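Local coordinates for ABC transporter substrate-binding protein (Bradyrhizobium japonicum, PDB 4I1D), which serves as the periplasmic substrate-binding component of an ABC transporter, holds D-malate in its pocket and may recognise polyamines such as spermidine and putrescine, at residues A[104-109]-A[226-231]; A[222-227]-A[295-300]; A[85-90]-A[251-256]. All coordinates share one frame; numbering follows the deposited sequence.

How the contacts relate
Contacts 1 and 2 lie on one sheet and share Gly-226 and Ile-227. Strand 219-235 pairs antiparallel with strand 100-112 in contact 1, and in contact 2 it takes up the short parallel strand 299-300. Their centres are 8 Å apart, and a probable hydrogen bond from Ser-106 to Gln-298 joins them. Contact 1 is the most central, built of backbone bonds and aromatic packing; contact 2 runs from a buried amide out to a lysine beside a sulfate. Contact 3, about 22 Å from the centre of contact 1, is partly buried and joins helix ends that precede strand 100-112 and follow strand 219-235; its two segments meet by van der Waals packing.

Contact 1. Residues A[104-109]-A[226-231]; sequences FYSSVL and GILQST
Two long antiparallel strands, 100-112 and 219-235, pair through Tyr-105 with Gln-229 and Ser-107 with Ile-227, the hydrogen-bonded pairs of this stretch. Gln-229 N gives its proton to Tyr-105 O at 2.8 Å, and in the return bond Tyr-105 N meets Gln-229 O at 2.9 Å. Ser-107 N reaches Ile-227 O at 3.0 Å, and Ile-227 N reaches Ser-107 O at 2.9 Å. Strands of this kind, long enough to run from one lobe to the other, are consistent with the interdomain crossover of type II periplasmic binding proteins. The pocket is near: Trp-205, which lines the D-malate site, meets the Tyr-105 ring edge-to-face.

Tyr-105 suits this place because its broad ring can lie back over the partner strand. Its CG sits between the backbone N and the carbonyl carbon (chi1 60°), which lays one ring face on Gln-229 CB, a CH-pi contact 4.0 Å from the ring centroid. The Tyr-105 hydroxyl is hydrogen-bonded to a glycerol, probably from the crystallisation liquor. On the other side of the sheet Phe-104 lies with a ring face against Ser-230 CB, 3.6 Å from its CD2; a small serine lets the ring come this close, while Ser-230 OG turns to Thr-64. Leu-228 CD1 packs against Phe-104 CB at 4.0 Å and also touches Ser-106 OG, whose hydroxyl is hydrogen-bonded to Gln-298.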
loop_
_atom_site.group_PDB
_atom_site.type_symbol
_atom_site.label_atom_id
_atom_site.label_comp_id
_atom_site.label_asym_id
_atom_site.label_seq_id
_atom_site.Cartn_x
_atom_site.Cartn_y
_atom_site.Cartn_z
ATOM N N PHE A 104 29.739 -33.214 -6.625
ATOM C CA PHE A 104 29.285 -33.186 -5.241
ATOM C C PHE A 104 29.950 -32.057 -4.469
ATOM O O PHE A 104 31.152 -31.820 -4.623
ATOM C CB PHE A 104 29.591 -34.505 -4.555
ATOM C CG PHE A 104 28.734 -35.635 -5.012
ATOM C CD1 PHE A 104 29.117 -36.411 -6.091
ATOM C CD2 PHE A 104 27.545 -35.930 -4.356
ATOM C CE1 PHE A 104 28.331 -37.468 -6.512
ATOM C CE2 PHE A 104 26.748 -36.976 -4.776
ATOM C CZ PHE A 104 27.139 -37.748 -5.862
ATOM N N TYR A 105 29.153 -31.360 -3.654
ATOM C CA TYR A 105 29.653 -30.340 -2.735
ATOM C C TYR A 105 29.037 -30.536 -1.365
ATOM O O TYR A 105 28.037 -31.239 -1.232
ATOM C CB TYR A 105 29.319 -28.939 -3.241
ATOM C CG TYR A 105 27.840 -28.639 -3.408
ATOM C CD1 TYR A 105 27.154 -27.854 -2.489
ATOM C CD2 TYR A 105 27.137 -29.121 -4.496
ATOM C CE1 TYR A 105 25.800 -27.554 -2.661
ATOM C CE2 TYR A 105 25.790 -28.837 -4.670
ATOM C CZ TYR A 105 25.128 -28.052 -3.756
ATOM O OH TYR A 105 23.793 -27.778 -3.956
ATOM N N SER A 106 29.619 -29.900 -0.353
ATOM C CA SER A 106 29.110 -30.029 1.008
ATOM C C SER A 106 28.817 -28.685 1.653
ATOM O O SER A 106 29.514 -27.698 1.403
ATOM C CB SER A 106 30.100 -30.800 1.878
ATOM O OG SER A 106 30.360 -32.082 1.339
ATOM N N SER A 107 27.774 -28.660 2.481
ATOM C CA SER A 107 27.590 -27.582 3.441
ATOM C C SER A 107 28.279 -28.053 4.709
ATOM O O SER A 107 27.967 -29.117 5.211
ATOM C CB SER A 107 26.108 -27.330 3.709
ATOM O OG SER A 107 25.471 -26.807 2.552
ATOM N N VAL A 108 29.229 -27.274 5.211
ATOM C CA VAL A 108 30.045 -27.715 6.340
ATOM C C VAL A 108 30.104 -26.695 7.479
ATOM O O VAL A 108 29.842 -25.502 7.290
ATOM C CB VAL A 108 31.497 -28.071 5.900
ATOM C CG1 VAL A 108 31.508 -29.307 5.003
ATOM C CG2 VAL A 108 32.154 -26.887 5.192
ATOM N N LEU A 109 30.434 -27.187 8.666
ATOM C CA LEU A 109 30.798 -26.339 9.783
ATOM C C LEU A 109 32.191 -25.749 9.515
ATOM O O LEU A 109 33.199 -26.464 9.534
ATOM C CB LEU A 109 30.797 -27.162 11.079
ATOM C CG LEU A 109 31.206 -26.474 12.389
ATOM C CD1 LEU A 109 30.478 -25.163 12.551
ATOM C CD2 LEU A 109 30.971 -27.375 13.619
ATOM N N GLY A 226 28.800 -32.924 7.934
ATOM C CA GLY A 226 28.541 -32.083 6.779
ATOM C C GLY A 226 27.314 -32.598 6.058
ATOM O O GLY A 226 26.938 -33.759 6.219
ATOM N N ILE A 227 26.667 -31.734 5.285
ATOM C CA ILE A 227 25.564 -32.161 4.435
ATOM C C ILE A 227 26.059 -32.319 2.986
ATOM O O ILE A 227 26.414 -31.338 2.317
ATOM C CB ILE A 227 24.377 -31.184 4.496
ATOM C CG1 ILE A 227 23.848 -31.060 5.927
ATOM C CG2 ILE A 227 23.272 -31.653 3.570
ATOM C CD1 ILE A 227 24.668 -30.145 6.793
ATOM N N LEU A 228 26.096 -33.565 2.520
ATOM C CA LEU A 228 26.643 -33.887 1.203
ATOM C C LEU A 228 25.572 -33.727 0.128
ATOM O O LEU A 228 24.511 -34.360 0.189
ATOM C CB LEU A 228 27.203 -35.308 1.187
ATOM C CG LEU A 228 27.800 -35.766 -0.142
ATOM C CD1 LEU A 228 28.850 -34.764 -0.662
ATOM C CD2 LEU A 228 28.393 -37.143 0.031
ATOM N N GLN A 229 25.857 -32.878 -0.849
ATOM C CA GLN A 229 24.878 -32.517 -1.863
ATOM C C GLN A 229 25.482 -32.620 -3.255
ATOM O O GLN A 229 26.675 -32.887 -3.395
ATOM C CB GLN A 229 24.390 -31.095 -1.611
ATOM C CG GLN A 229 23.728 -30.925 -0.247
ATOM C CD GLN A 229 23.758 -29.478 0.225
ATOM O OE1 GLN A 229 24.487 -29.124 1.164
ATOM N NE2 GLN A 229 22.979 -28.635 -0.431
ATOM N N SER A 230 24.663 -32.395 -4.282
ATOM C CA SER A 230 25.145 -32.481 -5.656
ATOM C C SER A 230 24.327 -31.634 -6.619
ATOM O O SER A 230 23.141 -31.376 -6.391
ATOM C CB SER A 230 25.087 -33.936 -6.132
ATOM O OG SER A 230 23.738 -34.337 -6.321
ATOM N N THR A 231 24.956 -31.220 -7.714
ATOM C CA THR A 231 24.197 -30.731 -8.864
ATOM C C THR A 231 24.179 -31.806 -9.950
ATOM O O THR A 231 25.003 -32.738 -9.946
ATOM C CB THR A 231 24.763 -29.414 -9.443
ATOM O OG1 THR A 231 26.144 -29.592 -9.770
ATOM C CG2 THR A 231 24.615 -28.263 -8.428
#

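Contact 2. Residues A[222-227]-A[295-300]; sequences TYNQGI and AAKQAL. With SO4 (sulfate ion), chain K.
Gln-298 packs its side chain into the turn formed by Tyr-223 to Gly-226, the dense half of the contact. With CG beside its own backbone N and the chain extended beyond it (chi2 177°), the residue sets CG 3.2 Å from Tyr-223 O. The amide then runs obliquely to the Tyr-223 ring, their planes 31° apart, with Gln-298 NE2 3.6 Å from Tyr-223 CD1; the ring is held at its far end by a hydrogen bond from its OH to Gln-287 O. Glutamine suits this buried spot because both ends of its amide find partners, OE1 the hydroxyl of Ser-106 and NE2 the carbonyl of Asn-294. With an alanine here, Ser-106 would probably lose that acceptor and a gap would open beside the Tyr-223 ring. Glycine is apt at Gly-226, where a beta carbon would press against Gln-298 OE1.

Toward solvent the packing thins. Only the root of the Lys-297 side chain touches the turn, its CB 3.9 Å from Asn-224 CA, the side chains crossing at about a right angle, while Asn-224 ND2 is hydrogen-bonded to Asn-122 O. Farther out, Lys-297 NZ makes a weak hydrogen bond, 3.0 Å, to O3 of a sulfate that probably came from the crystallisation liquor. Thr-222 OG1 lies near the same ion and, in an ST turn, accepts from Asn-224 N at 2.9 Å.

Two backbone bonds fix the register: Gln-225 N to Lys-297 O and Ala-299 N to Gly-226 O, each 2.8 Å. Gln-225 takes the left-handed conformation (phi 63°) at the third position of the type II turn, and beyond this corner Ile-227 and Ala-299 form a parallel bridge, adding strand 299-300 to the mixed sheet of the periplasmic binding protein fold.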
loop_
_atom_site.group_PDB
_atom_site.type_symbol
_atom_site.label_atom_id
_atom_site.label_comp_id
_atom_site.label_asym_id
_atom_site.label_seq_id
_atom_site.Cartn_x
_atom_site.Cartn_y
_atom_site.Cartn_z
ATOM N N THR A 222 35.332 -28.856 8.924
ATOM C CA THR A 222 35.324 -30.304 9.065
ATOM C C THR A 222 34.244 -30.876 8.168
ATOM O O THR A 222 33.239 -30.214 7.903
ATOM C CB THR A 222 35.028 -30.733 10.516
ATOM O OG1 THR A 222 34.996 -32.164 10.588
ATOM C CG2 THR A 222 33.678 -30.191 10.962
ATOM N N TYR A 223 34.450 -32.096 7.688
ATOM C CA TYR A 223 33.392 -32.781 6.956
ATOM C C TYR A 223 32.455 -33.492 7.940
ATOM O O TYR A 223 31.355 -33.921 7.576
ATOM C CB TYR A 223 33.959 -33.761 5.924
ATOM C CG TYR A 223 34.380 -33.116 4.609
ATOM C CD1 TYR A 223 33.440 -32.522 3.765
ATOM C CD2 TYR A 223 35.710 -33.125 4.206
ATOM C CE1 TYR A 223 33.814 -31.932 2.569
ATOM C CE2 TYR A 223 36.100 -32.544 2.999
ATOM C CZ TYR A 223 35.151 -31.952 2.189
ATOM O OH TYR A 223 35.547 -31.385 1.000
ATOM N N ASN A 224 32.881 -33.605 9.192
ATOM C CA ASN A 224 32.030 -34.280 10.173
ATOM C C ASN A 224 30.648 -33.638 10.253
ATOM O O ASN A 224 30.527 -32.438 10.488
ATOM C CB ASN A 224 32.675 -34.319 11.552
ATOM C CG ASN A 224 31.973 -35.284 12.484
ATOM O OD1 ASN A 224 31.645 -36.408 12.095
ATOM N ND2 ASN A 224 31.724 -34.850 13.716
ATOM N N GLN A 225 29.615 -34.443 10.035
ATOM C CA GLN A 225 28.230 -33.969 10.050
ATOM C C GLN A 225 27.947 -32.952 8.953
ATOM O O GLN A 225 26.970 -32.203 9.028
ATOM C CB GLN A 225 27.840 -33.393 11.418
ATOM C CG GLN A 225 27.858 -34.421 12.549
ATOM C CD GLN A 225 26.884 -34.079 13.668
ATOM O OE1 GLN A 225 26.658 -32.906 13.976
ATOM N NE2 GLN A 225 26.285 -35.106 14.266
ATOM N N GLY A 226 28.800 -32.924 7.934
ATOM C CA GLY A 226 28.541 -32.083 6.779
ATOM C C GLY A 226 27.314 -32.598 6.058
ATOM O O GLY A 226 26.938 -33.759 6.219
ATOM N N ILE A 227 26.667 -31.734 5.285
ATOM C CA ILE A 227 25.564 -32.161 4.435
ATOM C C ILE A 227 26.059 -32.319 2.986
ATOM O O ILE A 227 26.414 -31.338 2.317
ATOM C CB ILE A 227 24.377 -31.184 4.496
ATOM C CG1 ILE A 227 23.848 -31.060 5.927
ATOM C CG2 ILE A 227 23.272 -31.653 3.570
ATOM C CD1 ILE A 227 24.668 -30.145 6.793
ATOM N N ALA A 295 32.564 -38.885 2.936
ATOM C CA ALA A 295 31.136 -39.113 2.753
ATOM C C ALA A 295 30.541 -39.835 3.959
ATOM O O ALA A 295 29.408 -39.554 4.367
ATOM C CB ALA A 295 30.891 -39.922 1.487
ATOM N N ALA A 296 31.312 -40.763 4.525
ATOM C CA ALA A 296 30.846 -41.560 5.651
ATOM C C ALA A 296 30.556 -40.708 6.885
ATOM O O ALA A 296 29.767 -41.106 7.730
ATOM C CB ALA A 296 31.852 -42.678 5.984
ATOM N N LYS A 297 31.193 -39.544 6.995
ATOM C CA LYS A 297 30.966 -38.650 8.139
ATOM C C LYS A 297 29.755 -37.745 7.921
ATOM O O LYS A 297 29.402 -36.970 8.798
ATOM C CB LYS A 297 32.171 -37.724 8.359
ATOM C CG LYS A 297 33.493 -38.395 8.691
ATOM C CD LYS A 297 34.624 -37.380 8.552
ATOM C CE LYS A 297 35.983 -37.990 8.844
ATOM N NZ LYS A 297 36.607 -37.350 10.034
ATOM N N GLN A 298 29.143 -37.804 6.743
ATOM C CA GLN A 298 28.177 -36.776 6.355
ATOM C C GLN A 298 26.745 -37.259 6.198
ATOM O O GLN A 298 26.487 -38.449 6.033
ATOM C CB GLN A 298 28.596 -36.131 5.038
ATOM C CG GLN A 298 29.808 -35.232 5.142
ATOM C CD GLN A 298 30.224 -34.689 3.786
ATOM O OE1 GLN A 298 29.623 -33.743 3.267
ATOM N NE2 GLN A 298 31.251 -35.296 3.201
ATOM N N ALA A 299 25.815 -36.310 6.238
ATOM C CA ALA A 299 24.441 -36.583 5.862
ATOM C C ALA A 299 24.317 -36.467 4.344
ATOM O O ALA A 299 24.673 -35.447 3.745
ATOM C CB ALA A 299 23.506 -35.613 6.544
ATOM N N LEU A 300 23.828 -37.525 3.717
ATOM C CA LEU A 300 23.591 -37.486 2.297
ATOM C C LEU A 300 22.211 -36.887 2.054
ATOM O O LEU A 300 21.192 -37.497 2.385
ATOM C CB LEU A 300 23.678 -38.901 1.723
ATOM C CG LEU A 300 23.556 -38.994 0.204
ATOM C CD1 LEU A 300 24.661 -38.179 -0.504
ATOM C CD2 LEU A 300 23.596 -40.454 -0.213
HETATM S S SO4 K . 37.703 -33.994 11.363
HETATM O O1 SO4 K . 39.036 -34.559 11.551
HETATM O O2 SO4 K . 37.487 -33.699 9.941
HETATM O O3 SO4 K . 36.699 -34.948 11.846
HETATM O O4 SO4 K . 37.630 -32.751 12.125
#

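Contact 3. Residues A[85-90]-A[251-256]; sequences PNAAAM and EAVDPV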
loop_
_atom_site.group_PDB
_atom_site.type_symbol
_atom_site.label_atom_id
_atom_site.label_comp_id
_atom_site.label_asym_id
_atom_site.label_seq_id
_atom_site.Cartn_x
_atom_site.Cartn_y
_atom_site.Cartn_z
ATOM N N PRO A 85 26.173 -43.587 -22.995
ATOM C CA PRO A 85 26.864 -44.749 -22.428
ATOM C C PRO A 85 27.516 -44.450 -21.074
ATOM O O PRO A 85 27.359 -45.225 -20.128
ATOM C CB PRO A 85 27.933 -45.058 -23.476
ATOM C CG PRO A 85 27.370 -44.541 -24.743
ATOM C CD PRO A 85 26.588 -43.322 -24.384
ATOM N N ASN A 86 28.229 -43.332 -20.983
ATOM C CA ASN A 86 28.901 -42.968 -19.746
ATOM C C ASN A 86 27.931 -42.811 -18.575
ATOM O O ASN A 86 28.251 -43.159 -17.436
ATOM C CB ASN A 86 29.743 -41.703 -19.938
ATOM C CG ASN A 86 30.960 -41.945 -20.812
ATOM O OD1 ASN A 86 31.502 -43.050 -20.847
ATOM N ND2 ASN A 86 31.394 -40.913 -21.524
ATOM N N ALA A 87 26.739 -42.301 -18.855
ATOM C CA ALA A 87 25.755 -42.110 -17.803
ATOM C C ALA A 87 25.091 -43.436 -17.459
ATOM O O ALA A 87 24.809 -43.718 -16.298
ATOM C CB ALA A 87 24.719 -41.086 -18.225
ATOM N N ALA A 88 24.842 -44.251 -18.477
ATOM C CA ALA A 88 24.259 -45.572 -18.265
ATOM C C ALA A 88 25.155 -46.443 -17.391
ATOM O O ALA A 88 24.665 -47.275 -16.623
ATOM C CB ALA A 88 23.994 -46.259 -19.602
ATOM N N ALA A 89 26.466 -46.254 -17.507
ATOM C CA ALA A 89 27.418 -47.062 -16.743
ATOM C C ALA A 89 27.493 -46.654 -15.268
ATOM O O ALA A 89 28.019 -47.400 -14.440
ATOM C CB ALA A 89 28.800 -47.016 -17.387
HETATM N N MSE A 90 26.974 -45.472 -14.943
HETATM C CA MSE A 90 26.930 -45.014 -13.554
HETATM C C MSE A 90 25.842 -45.750 -12.771
HETATM O O MSE A 90 24.840 -46.176 -13.350
HETATM C CB MSE A 90 26.707 -43.499 -13.492
HETATM C CG MSE A 90 27.913 -42.702 -13.969
HETATM SE SE MSE A 90 27.548 -40.809 -14.295
HETATM C CE MSE A 90 26.745 -40.347 -12.589
ATOM N N GLU A 251 29.869 -36.793 -22.876
ATOM C CA GLU A 251 31.229 -36.328 -22.602
ATOM C C GLU A 251 31.376 -35.676 -21.216
ATOM O O GLU A 251 32.448 -35.720 -20.615
ATOM C CB GLU A 251 31.716 -35.361 -23.687
ATOM C CG GLU A 251 32.127 -36.037 -24.993
ATOM C CD GLU A 251 33.124 -37.170 -24.776
ATOM O OE1 GLU A 251 34.253 -36.894 -24.307
ATOM O OE2 GLU A 251 32.771 -38.340 -25.062
ATOM N N ALA A 252 30.306 -35.065 -20.716
ATOM C CA ALA A 252 30.387 -34.321 -19.467
ATOM C C ALA A 252 30.563 -35.246 -18.269
ATOM O O ALA A 252 31.142 -34.847 -17.258
ATOM C CB ALA A 252 29.150 -33.441 -19.280
ATOM N N VAL A 253 30.056 -36.472 -18.371
ATOM C CA VAL A 253 30.218 -37.427 -17.277
ATOM C C VAL A 253 31.250 -38.496 -17.619
ATOM O O VAL A 253 31.282 -39.565 -17.016
ATOM C CB VAL A 253 28.885 -38.082 -16.844
ATOM C CG1 VAL A 253 27.867 -37.016 -16.448
ATOM C CG2 VAL A 253 28.335 -39.008 -17.929
ATOM N N ASP A 254 32.094 -38.198 -18.595
ATOM C CA ASP A 254 33.230 -39.060 -18.911
ATOM C C ASP A 254 34.132 -39.145 -17.675
ATOM O O ASP A 254 34.484 -38.122 -17.085
ATOM C CB ASP A 254 33.988 -38.490 -20.118
ATOM C CG ASP A 254 35.257 -39.261 -20.440
ATOM O OD1 ASP A 254 35.220 -40.131 -21.341
ATOM O OD2 ASP A 254 36.297 -38.982 -19.803
ATOM N N PRO A 255 34.481 -40.370 -17.257
ATOM C CA PRO A 255 35.374 -40.580 -16.112
ATOM C C PRO A 255 36.566 -39.610 -16.061
ATOM O O PRO A 255 36.764 -38.969 -15.027
ATOM C CB PRO A 255 35.859 -42.016 -16.324
ATOM C CG PRO A 255 34.684 -42.686 -16.944
ATOM C CD PRO A 255 34.018 -41.647 -17.828
ATOM N N VAL A 256 37.325 -39.519 -17.148
ATOM C CA VAL A 256 38.515 -38.676 -17.192
ATOM C C VAL A 256 38.189 -37.192 -17.032
ATOM O O VAL A 256 38.782 -36.510 -16.199
ATOM C CB VAL A 256 39.306 -38.882 -18.496
ATOM C CG1 VAL A 256 40.520 -37.967 -18.529
ATOM C CG2 VAL A 256 39.726 -40.336 -18.635
#
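The amide of Asn-86 and the carboxylate of Asp-254 lie side by side and point the same way, but their planes stand 79° apart, so the two flat groups do not stack. Over one face of the amide lie Asp-254 CA, 3.7 Å from Asn-86 ND2, and, more loosely, the ring carbon Pro-255 CD, 4.2 Å from Asn-86 OD1. The amide nitrogen is hydrogen-bonded to Asn-250 O, near the end of helix 242-252. Asparagine suits this spot because its short, flat side chain can lie against one helix junction while giving a proton to the carbonyl of the helix before it.

Nearer the backbone of Asn-86 the contact turns apolar. Val-253 CG2 fits against Asn-86 CB at 3.6 Å and against Ala-87 N at 3.8 Å. This branch stands between the backbone N and the carbonyl carbon of its own residue, which directs it at the helix. Met-90, present as selenomethionine, brings its SE to 4.0 Å from Val-253 CB, the two side chains crossing at a slant. The beta-branched Val-253 thus meets Asn-86 and Ala-87 with CG2 while its CB meets Met-90 SE, and the small Ala-87 lets it come close to the helix.

Asp-254 serves a second purpose. It is the N-cap of helix 255-260: with CG anti to its backbone N (chi1 175°), OD2 accepts weakly from Val-256 N at 2.9 Å and also accepts a hydrogen bond from the backbone N of His-257. Pro-255 follows at the first turn, where its missing N-H costs no helical bond.

Thus the short helix 85-88 rests on the break between helices 242-252 and 255-260, while Val-100 of strand 100-112 touches Ala-87, Met-90 and Val-253, and Glu-251 leans on helix 12-30.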